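Local coordinates for aminopeptidase (Aneurinibacillus sp., PDB 2EK9), which probably acts as a zinc-dependent metalloexopeptidase of the M28 family, removing amino acids from the N-terminal ends of peptides, at residues I223-H228 and L264-F269. Residues are numbered along the deposited sequence; the frame is centred on the assembly and turned at random.
Sequences IIIGSH and LRFITF. With ZN (zinc ion), chain C.
The carbonyl oxygen of Ser227 is gripped twice by the neighbouring strand. Phe269 N donates a hydrogen bond to Ser227 O at 2.7 Å. Thr268 CA adds a weaker CA-H...O contact to Ser227 O at 3.1 Å. Five N-H...O bonds, from the one at Ser227 O back to the one at Ile223 O, join the parallel strands 223-228 and 264-269 in direct register. Ser227 N to Ile267 O is the most bent link, with an N-H...O angle of 135°.

The Phe269 ring lies obliquely against 223-228. Its CD2 is 3.4 Å from Ser227 O, and CE2 is 4.1 Å from Gly226 CA. Gly226 leaves room for that ring. With an alanine in place of Phe269, a gap would probably open beside Gly226, and the ring's contact with Ser227 O would be lost. On the same face, Ile224 CD1 packs tightly on the Arg265 chain, 3.3 Å from Arg265 CB. The turn about the CB-CG1 bond of Ile224 (chi2 -74°) brings CD1 toward that chain. The guanidinium forms salt bridges with Glu263 and Glu290 and a hydrogen bond with Tyr282.

On the other face, Ile225 lies alongside Phe266, its CD1 over the ring, 4.0 Å from Phe266 CE1. Back on the face of Phe269, His228 ends strand 222-228 and binds zinc through NE2 at 2.2 Å, at the metal site shared with Asp240 and Asp301. Asp230 holds its ND1.

The strands belong to a beta-alpha-beta unit of the peptidase domain. Helix 238-255 covers the Phe266 face, strand 294-300 flanks 223-228, and strand 188-210 flanks 264-269.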
# COMPACT_ATOMS: atom_id res chain seq x y z
N ILE A 223 13.50 13.14 -10.17
CA ILE A 223 13.12 12.74 -8.82
C ILE A 223 11.60 12.58 -8.81
O ILE A 223 10.88 13.43 -9.33
CB ILE A 223 13.51 13.78 -7.75
CG1 ILE A 223 15.03 13.74 -7.52
CG2 ILE A 223 12.76 13.50 -6.46
CD1 ILE A 223 15.50 14.60 -6.35
N ILE A 224 11.13 11.49 -8.22
CA ILE A 224 9.70 11.20 -8.13
C ILE A 224 9.24 11.34 -6.68
O ILE A 224 9.89 10.84 -5.76
CB ILE A 224 9.38 9.75 -8.58
CG1 ILE A 224 9.81 9.52 -10.04
CG2 ILE A 224 7.87 9.47 -8.42
CD1 ILE A 224 8.91 10.17 -11.05
N ILE A 225 8.12 12.04 -6.49
CA ILE A 225 7.52 12.21 -5.18
C ILE A 225 6.11 11.67 -5.34
O ILE A 225 5.32 12.19 -6.14
CB ILE A 225 7.42 13.70 -4.75
CG1 ILE A 225 8.81 14.35 -4.72
CG2 ILE A 225 6.79 13.79 -3.37
CD1 ILE A 225 9.31 14.82 -6.08
N GLY A 226 5.79 10.62 -4.59
CA GLY A 226 4.47 10.03 -4.71
C GLY A 226 3.69 9.74 -3.44
O GLY A 226 4.19 9.86 -2.32
N SER A 227 2.43 9.36 -3.66
CA SER A 227 1.49 9.01 -2.61
C SER A 227 0.35 8.31 -3.34
O SER A 227 0.30 8.34 -4.57
CB SER A 227 0.96 10.27 -1.93
OG SER A 227 0.42 11.18 -2.88
N HIS A 228 -0.57 7.66 -2.62
CA HIS A 228 -1.69 7.02 -3.30
C HIS A 228 -2.98 7.70 -2.88
O HIS A 228 -3.14 8.08 -1.71
CB HIS A 228 -1.72 5.50 -3.04
CG HIS A 228 -2.06 5.11 -1.63
ND1 HIS A 228 -3.35 4.86 -1.21
CD2 HIS A 228 -1.27 4.87 -0.55
CE1 HIS A 228 -3.34 4.48 0.05
NE2 HIS A 228 -2.09 4.47 0.47
N LEU A 264 11.16 17.21 -11.68
CA LEU A 264 10.40 16.69 -10.56
C LEU A 264 9.05 16.18 -11.03
O LEU A 264 8.32 16.88 -11.74
CB LEU A 264 10.20 17.79 -9.50
CG LEU A 264 11.46 18.40 -8.88
CD1 LEU A 264 11.05 19.45 -7.85
CD2 LEU A 264 12.30 17.32 -8.23
N ARG A 265 8.72 14.95 -10.65
CA ARG A 265 7.44 14.37 -11.02
C ARG A 265 6.65 14.07 -9.76
O ARG A 265 7.03 13.19 -8.98
CB ARG A 265 7.65 13.08 -11.82
CG ARG A 265 8.51 13.27 -13.05
CD ARG A 265 8.61 12.00 -13.87
NE ARG A 265 9.37 12.23 -15.10
CZ ARG A 265 9.57 11.31 -16.03
NH1 ARG A 265 9.06 10.08 -15.89
NH2 ARG A 265 10.26 11.62 -17.12
N PHE A 266 5.57 14.81 -9.56
CA PHE A 266 4.69 14.64 -8.41
C PHE A 266 3.56 13.73 -8.87
O PHE A 266 2.82 14.05 -9.81
CB PHE A 266 4.17 16.01 -7.95
CG PHE A 266 5.26 16.93 -7.45
CD1 PHE A 266 5.65 16.91 -6.12
CD2 PHE A 266 5.90 17.81 -8.33
CE1 PHE A 266 6.68 17.74 -5.66
CE2 PHE A 266 6.93 18.64 -7.88
CZ PHE A 266 7.32 18.61 -6.55
N ILE A 267 3.41 12.59 -8.20
CA ILE A 267 2.42 11.61 -8.60
C ILE A 267 1.53 11.05 -7.49
O ILE A 267 1.99 10.79 -6.38
CB ILE A 267 3.12 10.41 -9.27
CG1 ILE A 267 4.05 10.90 -10.38
CG2 ILE A 267 2.08 9.42 -9.83
CD1 ILE A 267 4.87 9.80 -11.02
N THR A 268 0.25 10.88 -7.80
CA THR A 268 -0.67 10.25 -6.86
C THR A 268 -1.14 9.01 -7.61
O THR A 268 -1.67 9.09 -8.73
CB THR A 268 -1.87 11.16 -6.45
OG1 THR A 268 -2.70 11.43 -7.59
CG2 THR A 268 -1.37 12.46 -5.85
N PHE A 269 -0.89 7.85 -7.00
CA PHE A 269 -1.23 6.56 -7.59
C PHE A 269 -2.60 6.04 -7.20
O PHE A 269 -3.06 6.25 -6.08
CB PHE A 269 -0.19 5.51 -7.17
CG PHE A 269 1.22 5.89 -7.48
CD1 PHE A 269 1.69 5.90 -8.79
CD2 PHE A 269 2.10 6.22 -6.45
CE1 PHE A 269 3.01 6.24 -9.08
CE2 PHE A 269 3.43 6.56 -6.73
CZ PHE A 269 3.88 6.57 -8.05
ZN ZN C . -1.20 3.68 2.37